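Local coordinates for L-asparaginase I (Vibrio cholerae, PDB 2OCD), which probably hydrolyses L-asparagine to L-aspartate and ammonium, and assembles as a homotetramer, at residues A95-A98 and S99-F103; T148-N152 and N153-R157; I216-Y219 and P220-H224; L318-E321 and E322-K326. One frame throughout, in Å; residues are numbered along the deposited sequence.

Interaction 1. Residues A95-A98 and S99-F103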
loop_
_atom_site.group_PDB
_atom_site.type_symbol
_atom_site.label_atom_id
_atom_site.label_comp_id
_atom_site.label_asym_id
_atom_site.label_seq_id
_atom_site.Cartn_x
_atom_site.Cartn_y
_atom_site.Cartn_z
ATOM N N ALA B 95 18.970 6.585 14.376
ATOM C CA ALA B 95 17.751 6.820 15.191
ATOM C C ALA B 95 18.075 7.058 16.640
ATOM O O ALA B 95 17.383 7.833 17.310
ATOM C CB ALA B 95 16.733 5.702 15.068
ATOM N N TYR B 96 19.117 6.409 17.142
ATOM C CA TYR B 96 19.524 6.655 18.522
ATOM C C TYR B 96 20.117 8.038 18.613
ATOM O O TYR B 96 19.872 8.767 19.568
ATOM C CB TYR B 96 20.531 5.650 19.011
ATOM C CG TYR B 96 20.000 4.250 19.216
ATOM C CD1 TYR B 96 20.042 3.326 18.193
ATOM C CD2 TYR B 96 19.544 3.829 20.451
ATOM C CE1 TYR B 96 19.567 2.017 18.364
ATOM C CE2 TYR B 96 19.092 2.533 20.640
ATOM C CZ TYR B 96 19.095 1.637 19.589
ATOM O OH TYR B 96 18.656 0.343 19.753
ATOM N N THR B 97 20.913 8.428 17.637
ATOM C CA THR B 97 21.435 9.756 17.705
ATOM C C THR B 97 20.303 10.807 17.693
ATOM O O THR B 97 20.291 11.739 18.493
ATOM C CB THR B 97 22.443 9.971 16.607
ATOM O OG1 THR B 97 23.616 9.220 16.958
ATOM C CG2 THR B 97 22.801 11.451 16.488
ATOM N N ALA B 98 19.351 10.656 16.787
ATOM C CA ALA B 98 18.380 11.734 16.518
ATOM C C ALA B 98 17.539 11.901 17.770
ATOM O O ALA B 98 17.160 13.011 18.163
ATOM C CB ALA B 98 17.514 11.384 15.344
ATOM N N SER B 99 17.290 10.768 18.407
ATOM C CA SER B 99 16.590 10.716 19.640
ATOM C C SER B 99 17.300 11.434 20.782
ATOM O O SER B 99 16.705 12.288 21.475
ATOM C CB SER B 99 16.374 9.260 20.006
ATOM O OG SER B 99 15.356 8.699 19.182
ATOM N N ALA B 100 18.531 11.006 21.030
ATOM C CA ALA B 100 19.408 11.614 22.042
ATOM C C ALA B 100 19.373 13.129 21.969
ATOM O O ALA B 100 19.127 13.799 22.988
ATOM C CB ALA B 100 20.845 11.134 21.857
ATOM N N LEU B 101 19.625 13.651 20.756
ATOM C CA LEU B 101 19.699 15.077 20.530
ATOM C C LEU B 101 18.371 15.775 20.791
ATOM O O LEU B 101 18.384 16.963 21.159
ATOM C CB LEU B 101 20.158 15.408 19.104
ATOM C CG LEU B 101 21.586 14.920 18.751
ATOM C CD1 LEU B 101 21.869 15.006 17.257
ATOM C CD2 LEU B 101 22.686 15.666 19.592
ATOM N N SER B 102 17.235 15.093 20.558
ATOM C CA SER B 102 15.946 15.724 20.790
ATOM C C SER B 102 15.850 16.134 22.251
ATOM O O SER B 102 15.427 17.261 22.533
ATOM C CB SER B 102 14.770 14.855 20.392
ATOM O OG SER B 102 14.507 13.853 21.337
ATOM N N PHE B 103 16.295 15.270 23.167
ATOM C CA PHE B 103 16.253 15.621 24.604
ATOM C C PHE B 103 17.354 16.590 25.048
ATOM O O PHE B 103 17.087 17.493 25.862
ATOM C CB PHE B 103 16.216 14.380 25.472
ATOM C CG PHE B 103 15.051 13.562 25.175
ATOM C CD1 PHE B 103 13.796 14.001 25.557
ATOM C CD2 PHE B 103 15.169 12.416 24.389
ATOM C CE1 PHE B 103 12.688 13.298 25.263
ATOM C CE2 PHE B 103 14.052 11.685 24.072
ATOM C CZ PHE B 103 12.784 12.136 24.498
#
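Ser99 gives both of its donors to the carbonyl of Ala95, one turn back along the same helix. Ser99 N lies 3.1 Å and Ser99 OG 2.9 Å from Ala95 O, and the two arrive from opposite faces of the carbonyl plane, so one oxygen is gripped by two donors. The side-chain torsion explains the second bond: with chi1 at -74° OG stands beside its own backbone N and turns back toward the preceding turn. The next three backbone donors follow the i to i+4 pattern. Ala100 N reaches Tyr96 O at 3.0 Å, and Leu101 N reaches Thr97 O at the same 3.0 Å with a nearly straight N-H...O angle of 173°. Ser102 N to Ala98 O, at 3.2 Å, is more bent (138°). In this last turn a second hydroxyl joins in: Ser102 OG donates to Ser99 O at 2.7 Å, in the carbonyl plane and on a lone pair, and is itself hydrogen-bonded to Asn159 ND2.

On another flank, Thr97 CG2 and Leu101 CD1 meet at 3.8 Å, the two side chains running alongside each other against Trp68 and Ala72 of helix 65-78. The polar branch of Thr97, OG1, is satisfied by His89 NE2, and Tyr96 OH by Gln273 of a second subunit. These buried turns belong to helix 94-104, the connection between neighbouring parallel strands 84-88 and 112-115: a beta-alpha-beta crossover of the N-terminal asparaginase region, entered just after Asp92, a predicted substrate-binding residue.

Interaction 2. Residues T148-N152 and N153-R157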
loop_
_atom_site.group_PDB
_atom_site.type_symbol
_atom_site.label_atom_id
_atom_site.label_comp_id
_atom_site.label_asym_id
_atom_site.label_seq_id
_atom_site.Cartn_x
_atom_site.Cartn_y
_atom_site.Cartn_z
ATOM N N THR B 148 14.784 16.258 13.545
ATOM C CA THR B 148 14.046 15.404 12.615
ATOM C C THR B 148 14.990 14.483 11.834
ATOM O O THR B 148 16.232 14.603 11.937
ATOM C CB THR B 148 13.211 16.282 11.642
ATOM O OG1 THR B 148 14.076 17.174 10.919
ATOM C CG2 THR B 148 12.122 17.108 12.441
ATOM N N LEU B 149 14.411 13.551 11.072
ATOM C CA LEU B 149 15.191 12.474 10.416
ATOM C C LEU B 149 14.643 12.303 9.024
ATOM O O LEU B 149 13.446 12.039 8.845
ATOM C CB LEU B 149 15.127 11.162 11.218
ATOM C CG LEU B 149 15.997 9.950 10.819
ATOM C CD1 LEU B 149 16.324 8.980 11.993
ATOM C CD2 LEU B 149 15.399 9.110 9.727
ATOM N N PHE B 150 15.495 12.492 8.034
ATOM C CA PHE B 150 15.023 12.434 6.687
ATOM C C PHE B 150 15.549 11.174 5.978
ATOM O O PHE B 150 16.779 10.947 5.928
ATOM C CB PHE B 150 15.406 13.719 5.976
ATOM C CG PHE B 150 14.832 13.840 4.617
ATOM C CD1 PHE B 150 13.468 14.011 4.437
ATOM C CD2 PHE B 150 15.623 13.813 3.520
ATOM C CE1 PHE B 150 12.909 14.115 3.160
ATOM C CE2 PHE B 150 15.055 13.919 2.257
ATOM C CZ PHE B 150 13.711 14.057 2.090
ATOM N N PHE B 151 14.616 10.345 5.490
ATOM C CA PHE B 151 14.948 9.139 4.729
ATOM C C PHE B 151 13.713 8.639 3.980
ATOM O O PHE B 151 12.574 8.925 4.399
ATOM C CB PHE B 151 15.488 8.044 5.652
ATOM C CG PHE B 151 16.711 7.306 5.120
ATOM C CD1 PHE B 151 17.978 7.848 5.263
ATOM C CD2 PHE B 151 16.587 6.044 4.543
ATOM C CE1 PHE B 151 19.111 7.151 4.816
ATOM C CE2 PHE B 151 17.692 5.315 4.099
ATOM C CZ PHE B 151 18.960 5.860 4.237
ATOM N N ASN B 152 13.936 7.897 2.894
ATOM C CA ASN B 152 12.836 7.382 2.077
ATOM C C ASN B 152 11.842 8.510 1.760
ATOM O O ASN B 152 10.664 8.344 1.951
ATOM C CB ASN B 152 12.087 6.224 2.796
ATOM C CG ASN B 152 13.043 5.185 3.473
ATOM O OD1 ASN B 152 13.279 5.226 4.701
ATOM N ND2 ASN B 152 13.580 4.256 2.678
ATOM N N ASN B 153 12.313 9.699 1.388
ATOM C CA ASN B 153 11.429 10.811 1.003
ATOM C C ASN B 153 10.452 11.322 2.063
ATOM O O ASN B 153 9.455 11.995 1.762
ATOM C CB ASN B 153 10.641 10.466 -0.256
ATOM C CG ASN B 153 11.526 10.107 -1.403
ATOM O OD1 ASN B 153 12.484 10.814 -1.717
ATOM N ND2 ASN B 153 11.224 8.990 -2.039
ATOM N N ARG B 154 10.741 11.049 3.314
ATOM C CA ARG B 154 9.865 11.531 4.380
ATOM C C ARG B 154 10.658 12.065 5.571
ATOM O O ARG B 154 11.768 11.615 5.840
ATOM C CB ARG B 154 8.886 10.457 4.780
ATOM C CG ARG B 154 9.435 9.336 5.622
ATOM C CD ARG B 154 8.344 8.261 5.927
ATOM N NE ARG B 154 8.202 7.347 4.782
ATOM C CZ ARG B 154 8.836 6.177 4.630
ATOM N NH1 ARG B 154 9.636 5.691 5.559
ATOM N NH2 ARG B 154 8.652 5.490 3.529
ATOM N N LEU B 155 10.121 13.087 6.218
ATOM C CA LEU B 155 10.772 13.675 7.343
ATOM C C LEU B 155 10.025 13.237 8.558
ATOM O O LEU B 155 8.841 13.535 8.682
ATOM C CB LEU B 155 10.687 15.189 7.255
ATOM C CG LEU B 155 11.416 15.903 8.394
ATOM C CD1 LEU B 155 12.931 15.731 8.201
ATOM C CD2 LEU B 155 10.987 17.400 8.496
HETATM N N MSE B 156 10.710 12.578 9.481
HETATM C CA MSE B 156 10.050 12.085 10.680
HETATM C C MSE B 156 10.552 12.760 11.920
HETATM O O MSE B 156 11.673 13.196 11.956
HETATM C CB MSE B 156 10.248 10.581 10.805
HETATM C CG MSE B 156 9.656 9.807 9.644
HETATM SE SE MSE B 156 10.678 8.167 9.349
HETATM C CE MSE B 156 11.895 8.918 7.932
ATOM N N ARG B 157 9.724 12.823 12.960
ATOM C CA ARG B 157 10.220 13.288 14.265
ATOM C C ARG B 157 11.377 12.392 14.691
ATOM O O ARG B 157 11.252 11.191 14.667
ATOM C CB ARG B 157 9.109 13.297 15.308
ATOM C CG ARG B 157 9.559 13.804 16.662
ATOM C CD ARG B 157 8.380 14.197 17.593
ATOM N NE ARG B 157 7.727 15.403 17.109
ATOM C CZ ARG B 157 6.447 15.702 17.253
ATOM N NH1 ARG B 157 5.633 14.905 17.891
ATOM N NH2 ARG B 157 5.983 16.821 16.736
#
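Leu149 and Met156 form an antiparallel hydrogen-bonded pair: Leu149 N to Met156 O and Met156 N to Leu149 O both measure 2.9 Å. Toward the turn Phe151 and Arg154 repeat the pattern, Phe151 N reaching Arg154 O at 3.1 Å and Arg154 N reaching Phe151 O at 3.0 Å. This last donor sits well above the carbonyl plane of Phe151. Between them, Phe150 and Leu155 make a non-hydrogen-bonded pair. The result is a beta hairpin with a two-residue loop, a type I' turn from Phe151 to Arg154 with Asn152 and Asn153 in left-handed backbone conformations; the strand axes run at 152°. Strand 147-151 is parallel to 112-115, and the hairpin takes the sheet on into antiparallel strands.

Apolar contacts divide between the two faces. On one, Phe150 CB meets Leu155 CD1 at 3.9 Å. On the other, the selenomethionine Met156 bends at chi3 (-95°) to bring CE within 3.9 Å of Leu149 CD2, both side chains also touching Phe172. The Phe151 ring meets that of Phe172 edge-to-face and touches Thr91, a predicted active-site residue.

Among polar groups, the Thr148 hydroxyl, weakly bonded to Val112 O, has a methyl against it, OG1 lying 3.3 Å from Leu155 CD1. Arg154 lays one guanidinium face against Asn152 CB, 3.6 Å from Arg154 NH2, the amide and guanidinium planes 16° apart. Asn152 OD1 is bound by Phe172 N.

Interaction 3. Residues I216-Y219 and P220-H224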
loop_
_atom_site.group_PDB
_atom_site.type_symbol
_atom_site.label_atom_id
_atom_site.label_comp_id
_atom_site.label_asym_id
_atom_site.label_seq_id
_atom_site.Cartn_x
_atom_site.Cartn_y
_atom_site.Cartn_z
ATOM N N ILE B 216 15.202 -5.616 29.150
ATOM C CA ILE B 216 14.686 -7.006 29.181
ATOM C C ILE B 216 13.521 -7.195 28.204
ATOM O O ILE B 216 12.572 -6.395 28.185
ATOM C CB ILE B 216 14.116 -7.430 30.564
ATOM C CG1 ILE B 216 15.051 -7.128 31.713
ATOM C CG2 ILE B 216 13.851 -8.937 30.648
ATOM C CD1 ILE B 216 14.327 -7.268 33.095
ATOM N N THR B 217 13.615 -8.269 27.421
ATOM C CA THR B 217 12.587 -8.720 26.514
ATOM C C THR B 217 11.946 -9.929 27.190
ATOM O O THR B 217 12.577 -10.960 27.387
ATOM C CB THR B 217 13.153 -9.189 25.158
ATOM O OG1 THR B 217 14.067 -8.210 24.637
ATOM C CG2 THR B 217 12.000 -9.430 24.158
HETATM N N MSE B 218 10.671 -9.811 27.517
HETATM C CA MSE B 218 10.013 -10.901 28.159
HETATM C C MSE B 218 9.766 -11.951 27.089
HETATM O O MSE B 218 9.506 -11.638 25.943
HETATM C CB MSE B 218 8.687 -10.465 28.739
HETATM C CG MSE B 218 8.779 -9.357 29.706
HETATM SE SE MSE B 218 9.358 -9.878 31.463
HETATM C CE MSE B 218 8.726 -8.329 32.467
ATOM N N TYR B 219 9.853 -13.194 27.502
ATOM C CA TYR B 219 9.372 -14.278 26.711
ATOM C C TYR B 219 8.706 -15.182 27.701
ATOM O O TYR B 219 8.885 -15.012 28.880
ATOM C CB TYR B 219 10.507 -14.981 25.996
ATOM C CG TYR B 219 11.698 -15.302 26.858
ATOM C CD1 TYR B 219 11.770 -16.510 27.538
ATOM C CD2 TYR B 219 12.770 -14.396 26.973
ATOM C CE1 TYR B 219 12.866 -16.864 28.279
ATOM C CE2 TYR B 219 13.882 -14.699 27.750
ATOM C CZ TYR B 219 13.931 -15.972 28.396
ATOM O OH TYR B 219 15.015 -16.314 29.204
ATOM N N PRO B 220 7.914 -16.142 27.220
ATOM C CA PRO B 220 7.201 -17.005 28.145
ATOM C C PRO B 220 8.185 -17.832 28.932
ATOM O O PRO B 220 9.149 -18.352 28.356
ATOM C CB PRO B 220 6.372 -17.903 27.217
ATOM C CG PRO B 220 6.351 -17.174 25.912
ATOM C CD PRO B 220 7.647 -16.511 25.827
ATOM N N GLY B 221 7.957 -17.937 30.233
ATOM C CA GLY B 221 8.868 -18.661 31.118
ATOM C C GLY B 221 10.107 -17.902 31.583
ATOM O O GLY B 221 10.887 -18.458 32.333
ATOM N N ILE B 222 10.286 -16.646 31.189
ATOM C CA ILE B 222 11.526 -15.938 31.471
ATOM C C ILE B 222 11.726 -15.990 32.977
ATOM O O ILE B 222 10.819 -15.642 33.715
ATOM C CB ILE B 222 11.546 -14.451 30.908
ATOM C CG1 ILE B 222 12.862 -13.715 31.259
ATOM C CG2 ILE B 222 10.343 -13.632 31.405
ATOM C CD1 ILE B 222 13.012 -12.371 30.640
ATOM N N SER B 223 12.894 -16.448 33.428
ATOM C CA SER B 223 13.088 -16.703 34.852
ATOM C C SER B 223 13.653 -15.471 35.532
ATOM O O SER B 223 14.491 -14.737 34.966
ATOM C CB SER B 223 14.003 -17.888 35.101
ATOM O OG SER B 223 15.347 -17.590 34.780
ATOM N N HIS B 224 13.194 -15.251 36.759
ATOM C CA HIS B 224 13.601 -14.093 37.564
ATOM C C HIS B 224 15.092 -14.162 37.868
ATOM O O HIS B 224 15.674 -13.175 38.210
ATOM C CB HIS B 224 12.802 -14.043 38.870
ATOM C CG HIS B 224 13.056 -15.221 39.742
ATOM N ND1 HIS B 224 14.107 -15.274 40.633
ATOM C CD2 HIS B 224 12.438 -16.422 39.813
ATOM C CE1 HIS B 224 14.107 -16.451 41.238
ATOM N NE2 HIS B 224 13.098 -17.165 40.762
HETATM O O HOH W 1 14.689 -17.361 31.578
#
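Ile222 packs over one face of the Tyr219 ring in a CH-pi contact: Ile222 CB stands 3.7 Å from the centroid of the Tyr219 ring and only 9° off its normal. Two torsions set this up. Tyr219 has chi1 47°, its CG held between backbone N and carbonyl carbon, which swings the ring over the turn. Ile222 is fully extended, chi1 178°, which carries CG1 along the same face of the ring, 3.8 Å from Tyr219 CE2, and brings CD1 to 3.5 Å from Ile216 CG2. Its other branch, CG2, lies 3.9 Å from SE of the selenomethionine Met218, whose chain bends at chi2.

The backbone doubles back in a type II turn from Tyr219 to Ile222, closed by Ile222 N to Tyr219 O at 3.2 Å; Gly221 takes the positive phi of its third position. One water joins the two sides of the turn, donating to Tyr219 OH at 2.6 Å and accepting from Ser223 N at 2.7 Å. Tyr219 OH also bonds to Ile213 O of a second subunit, and Pro220 packs on Trp68 of that subunit.

The turn links strand 213-217, paired with strand 237-242, to helix 224-231, where Ser223 is the N-cap and Ile227 receives both Ile216 and Ile222.

Interaction 4. Residues L318-E321 and E322-K326; sequences LSYE and EVKAK
From Ser319 onward the chain coils into the first turns of helix 320-327, with Val323 N to Ser319 O at 3.1 Å, Lys324 N to Tyr320 O at 2.9 Å and Ala325 N to Glu321 O at 2.8 Å, the last almost straight at an N-H...O angle of 178°. Ser319 is the N-cap: its OG accepts from Glu322 N at 3.2 Å, satisfying a first-turn N-H that has no helical carbonyl before it. The torsion serves this bond, since chi1 of 74° holds OG between the backbone N and carbonyl carbon of Ser319, tipped toward the helix start.

Just before the cap, Leu318 CB meets Val323 CG2 at 3.9 Å. An apolar contact between the residue before the N-cap and the fourth residue after the N-cap is a hydrophobic staple; here it flanks the Ser319 cap and is seated on Leu313 of helix 303-315. Val323 also touches Ile267 of strand 267-272, so this side of the helix packs against the C-terminal sheet.

Across the outer side, Leu318 CD2 lies 3.4 Å from Glu322 CD, the two side chains crossing at about a right angle. Glu322 is extended beyond CG, and the carboxylates of Glu321 and Glu322 both belong to the first turn, where negative charge would probably suit the helix dipole. Glu321 runs alongside Lys324, but Glu321 OE1 stays 4.7 Å from Lys324 NZ, too far for a salt bridge, though the opposite charges probably attract. Tyr320 reaches the same lysine through its hydroxyl, OH lying 4.0 Å from Lys324 CE.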
loop_
_atom_site.group_PDB
_atom_site.type_symbol
_atom_site.label_atom_id
_atom_site.label_comp_id
_atom_site.label_asym_id
_atom_site.label_seq_id
_atom_site.Cartn_x
_atom_site.Cartn_y
_atom_site.Cartn_z
ATOM N N LEU B 318 19.197 15.081 38.948
ATOM C CA LEU B 318 17.845 14.996 39.404
ATOM C C LEU B 318 17.695 13.850 40.418
ATOM O O LEU B 318 18.479 12.904 40.429
ATOM C CB LEU B 318 16.936 14.725 38.210
ATOM C CG LEU B 318 16.958 15.778 37.122
ATOM C CD1 LEU B 318 16.119 15.385 35.903
ATOM C CD2 LEU B 318 16.501 17.093 37.730
ATOM N N SER B 319 16.672 13.958 41.268
ATOM C CA SER B 319 16.340 12.936 42.244
ATOM C C SER B 319 15.664 11.763 41.527
ATOM O O SER B 319 15.242 11.892 40.368
ATOM C CB SER B 319 15.405 13.544 43.286
ATOM O OG SER B 319 14.105 13.730 42.758
ATOM N N TYR B 320 15.579 10.613 42.188
ATOM C CA TYR B 320 14.905 9.445 41.597
ATOM C C TYR B 320 13.452 9.798 41.124
ATOM O O TYR B 320 13.077 9.552 39.963
ATOM C CB TYR B 320 14.900 8.277 42.593
ATOM C CG TYR B 320 13.962 7.157 42.219
ATOM C CD1 TYR B 320 14.405 6.075 41.493
ATOM C CD2 TYR B 320 12.653 7.168 42.607
ATOM C CE1 TYR B 320 13.560 5.013 41.152
ATOM C CE2 TYR B 320 11.791 6.139 42.278
ATOM C CZ TYR B 320 12.242 5.047 41.536
ATOM O OH TYR B 320 11.371 4.000 41.172
ATOM N N GLU B 321 12.675 10.395 42.029
ATOM C CA GLU B 321 11.246 10.707 41.794
ATOM C C GLU B 321 11.048 11.712 40.661
ATOM O O GLU B 321 10.157 11.619 39.843
ATOM C CB GLU B 321 10.617 11.296 43.082
ATOM C CG GLU B 321 10.549 10.329 44.250
ATOM C CD GLU B 321 9.654 9.064 43.997
ATOM O OE1 GLU B 321 8.758 9.090 43.116
ATOM O OE2 GLU B 321 9.869 8.028 44.698
ATOM N N GLU B 322 11.911 12.692 40.640
ATOM C CA GLU B 322 11.911 13.649 39.577
ATOM C C GLU B 322 12.149 12.988 38.179
ATOM O O GLU B 322 11.468 13.304 37.192
ATOM C CB GLU B 322 12.936 14.710 39.942
ATOM C CG GLU B 322 12.882 15.970 39.142
ATOM C CD GLU B 322 13.753 17.106 39.778
ATOM O OE1 GLU B 322 14.541 16.874 40.788
ATOM O OE2 GLU B 322 13.619 18.235 39.236
ATOM N N VAL B 323 13.089 12.055 38.095
ATOM C CA VAL B 323 13.355 11.360 36.837
ATOM C C VAL B 323 12.067 10.625 36.515
ATOM O O VAL B 323 11.531 10.727 35.362
ATOM C CB VAL B 323 14.525 10.367 36.981
ATOM C CG1 VAL B 323 14.579 9.383 35.786
ATOM C CG2 VAL B 323 15.886 11.105 37.235
ATOM N N LYS B 324 11.536 9.948 37.555
ATOM C CA LYS B 324 10.336 9.093 37.408
ATOM C C LYS B 324 9.191 9.886 36.805
ATOM O O LYS B 324 8.672 9.519 35.744
ATOM C CB LYS B 324 9.913 8.456 38.745
ATOM C CG LYS B 324 9.308 7.027 38.665
ATOM C CD LYS B 324 8.219 6.856 39.726
ATOM C CE LYS B 324 7.836 5.387 40.078
ATOM N NZ LYS B 324 6.716 5.419 41.059
ATOM N N ALA B 325 8.880 11.014 37.450
ATOM C CA ALA B 325 7.875 11.975 36.971
ATOM C C ALA B 325 8.139 12.456 35.541
ATOM O O ALA B 325 7.248 12.428 34.701
ATOM C CB ALA B 325 7.755 13.161 37.925
ATOM N N LYS B 326 9.368 12.838 35.237
ATOM C CA LYS B 326 9.697 13.352 33.913
ATOM C C LYS B 326 9.586 12.304 32.803
ATOM O O LYS B 326 9.201 12.615 31.682
ATOM C CB LYS B 326 11.088 13.956 33.940
ATOM C CG LYS B 326 11.190 15.520 33.936
ATOM C CD LYS B 326 10.608 16.203 35.082
ATOM C CE LYS B 326 10.588 17.759 34.827
ATOM N NZ LYS B 326 9.595 18.256 33.731
#

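Interactions 1 and 2 are in direct contact, although their centres lie 13 Å apart: Leu149 CD1 comes 4.1 Å from Ala95 CA, packing the hairpin strand on helix 94-104. Both border the predicted catalytic region, the side chain of Phe151 lying about 4 Å from that of Thr91 and about 9 Å from that of Thr14, and the side chain of Thr97 about 7 Å from that of Ser60. Interactions 3 and 4 belong to the C-terminal family region, away from these sites and with centres 27 Å apart. Interaction 4 comes within about 7 Å of interaction 1, nearest atoms. Interactions 1 and 3 both reach a second subunit; Tyr96 packs on its Met218.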